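Long-range contact in putative N-acetylmuramoyl-L-alanine amidase (Neisseria meningitidis MC58, PDB 3CZX), which probably hydrolyses the amide link between N-acetylmuramoyl residues and L-amino acids in cell-wall glycopeptides, as a zinc-dependent amidase: residues N80-K85 / P146-N151. Residues are numbered along the deposited sequence; the frame is centred on the assembly and turned at random.
Sequences NAAANK and PFFISN
S150 OG is gripped from two directions: the A82 backbone N donates to it (N to OG 3.0 Å, N-H...O 160°), and OG donates to a water that in turn donates to N84 O. OG reaches them because chi1 (50°) sets it between its own backbone N and carbonyl carbon. Here the loops following the neighbouring parallel strands 73-77 and 142-145 of the Amidase_3 α/β fold meet beside the zinc site. A single beta bridge pairs N80 with F148: N80 N donates to F147 O (2.9 Å), and I149 N returns a bond to N80 O (2.9 Å), approaching from above the carbonyl plane. Over one face of the F148 ring lies the N80 side chain, its CB 3.5 Å from the ring centroid in a CH-pi contact and its amide stacked almost flat on the ring, the planes 5° apart. N80 OD1 accepts A81 N on an in-plane lone pair, which helps fix the amide's rotation. A82 CB packs against F148 CE1. I149 packs its side chain on L29 of helix 26-45, about 4 Å (nearest side-chain atoms) from zinc ligand E26. F148 to N151 form a type I turn, and N151 OD1 caps helix 152-177 at D154 N. The K85 chain, bent at chi3 and chi4, curls round S150 O so that NZ, salt-bridged to D152 OD1, donates a hydrogen bond to it (NZ to O 2.7 Å).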
loop_
_atom_site.group_PDB
_atom_site.type_symbol
_atom_site.label_atom_id
_atom_site.label_comp_id
_atom_site.label_asym_id
_atom_site.label_seq_id
_atom_site.Cartn_x
_atom_site.Cartn_y
_atom_site.Cartn_z
ATOM N N ASN A 80 15.150 -9.535 2.304
ATOM C CA ASN A 80 16.132 -10.593 2.384
ATOM C C ASN A 80 15.489 -11.905 1.941
ATOM O O ASN A 80 14.286 -11.971 1.726
ATOM C CB ASN A 80 16.743 -10.674 3.781
ATOM C CG ASN A 80 18.230 -10.961 3.740
ATOM O OD1 ASN A 80 18.707 -11.711 2.863
ATOM N ND2 ASN A 80 18.978 -10.363 4.673
ATOM N N ALA A 81 16.304 -12.923 1.715
ATOM C CA ALA A 81 15.817 -14.226 1.311
ATOM C C ALA A 81 16.899 -15.263 1.625
ATOM O O ALA A 81 18.081 -14.981 1.463
ATOM C CB ALA A 81 15.513 -14.245 -0.175
ATOM N N ALA A 82 16.474 -16.444 2.038
ATOM C CA ALA A 82 17.356 -17.595 2.247
ATOM C C ALA A 82 16.618 -18.869 1.861
ATOM O O ALA A 82 15.374 -18.946 1.919
ATOM C CB ALA A 82 17.800 -17.684 3.676
ATOM N N ALA A 83 17.394 -19.878 1.458
ATOM C CA ALA A 83 16.829 -21.212 1.272
ATOM C C ALA A 83 16.302 -21.737 2.618
ATOM O O ALA A 83 15.308 -22.466 2.670
ATOM C CB ALA A 83 17.876 -22.149 0.668
ATOM N N ASN A 84 16.955 -21.341 3.700
ATOM C CA ASN A 84 16.511 -21.683 5.042
ATOM C C ASN A 84 15.330 -20.802 5.426
ATOM O O ASN A 84 15.520 -19.624 5.762
ATOM C CB ASN A 84 17.624 -21.457 6.058
ATOM C CG ASN A 84 17.163 -21.666 7.490
ATOM O OD1 ASN A 84 16.004 -22.017 7.768
ATOM N ND2 ASN A 84 18.088 -21.450 8.427
ATOM N N LYS A 85 14.134 -21.391 5.412
ATOM C CA LYS A 85 12.899 -20.622 5.611
ATOM C C LYS A 85 12.634 -20.239 7.066
ATOM O O LYS A 85 11.587 -19.664 7.364
ATOM C CB LYS A 85 11.715 -21.358 4.993
ATOM C CG LYS A 85 11.711 -21.302 3.494
ATOM C CD LYS A 85 10.477 -21.988 2.912
ATOM C CE LYS A 85 9.194 -21.193 3.177
ATOM N NZ LYS A 85 9.244 -19.826 2.591
ATOM N N PRO A 146 14.406 -5.116 5.804
ATOM C CA PRO A 146 13.765 -5.307 7.110
ATOM C C PRO A 146 13.377 -6.747 7.467
ATOM O O PRO A 146 13.278 -7.038 8.654
ATOM C CB PRO A 146 12.521 -4.429 7.031
ATOM C CG PRO A 146 12.603 -3.662 5.846
ATOM C CD PRO A 146 13.663 -4.204 4.931
ATOM N N PHE A 147 13.149 -7.613 6.485
ATOM C CA PHE A 147 12.760 -8.994 6.790
ATOM C C PHE A 147 13.060 -9.913 5.605
ATOM O O PHE A 147 13.319 -9.438 4.520
ATOM C CB PHE A 147 11.267 -9.096 7.191
ATOM C CG PHE A 147 10.320 -8.800 6.064
ATOM C CD1 PHE A 147 9.773 -9.799 5.298
ATOM C CD2 PHE A 147 10.018 -7.498 5.737
ATOM C CE1 PHE A 147 8.923 -9.500 4.230
ATOM C CE2 PHE A 147 9.152 -7.189 4.703
ATOM C CZ PHE A 147 8.634 -8.199 3.933
ATOM N N PHE A 148 12.987 -11.208 5.892
ATOM C CA PHE A 148 13.198 -12.251 4.906
ATOM C C PHE A 148 11.843 -12.606 4.328
ATOM O O PHE A 148 10.969 -13.093 5.046
ATOM C CB PHE A 148 13.791 -13.490 5.577
ATOM C CG PHE A 148 15.259 -13.398 5.868
ATOM C CD1 PHE A 148 16.170 -14.150 5.149
ATOM C CD2 PHE A 148 15.726 -12.556 6.871
ATOM C CE1 PHE A 148 17.521 -14.045 5.417
ATOM C CE2 PHE A 148 17.086 -12.453 7.133
ATOM C CZ PHE A 148 17.973 -13.211 6.406
ATOM N N ILE A 149 11.688 -12.408 3.018
ATOM C CA ILE A 149 10.471 -12.764 2.331
ATOM C C ILE A 149 10.239 -14.265 2.396
ATOM O O ILE A 149 9.090 -14.723 2.299
ATOM C CB ILE A 149 10.477 -12.271 0.877
ATOM C CG1 ILE A 149 9.067 -12.237 0.315
ATOM C CG2 ILE A 149 11.443 -13.102 -0.014
ATOM C CD1 ILE A 149 8.997 -11.685 -1.097
ATOM N N SER A 150 11.342 -14.990 2.553
ATOM C CA SER A 150 11.318 -16.455 2.689
ATOM C C SER A 150 10.831 -16.950 4.060
ATOM O O SER A 150 10.538 -18.138 4.233
ATOM C CB SER A 150 12.701 -17.001 2.336
ATOM O OG SER A 150 13.686 -16.311 3.042
ATOM N N ASN A 151 10.743 -16.068 5.062
ATOM C CA ASN A 151 10.196 -16.404 6.348
ATOM C C ASN A 151 8.677 -16.225 6.360
ATOM O O ASN A 151 8.199 -15.103 6.418
ATOM C CB ASN A 151 10.853 -15.551 7.445
ATOM C CG ASN A 151 10.554 -16.071 8.823
ATOM O OD1 ASN A 151 9.401 -16.096 9.276
ATOM N ND2 ASN A 151 11.583 -16.558 9.498
HETATM O O HOH W 1 14.012 -17.278 5.618
#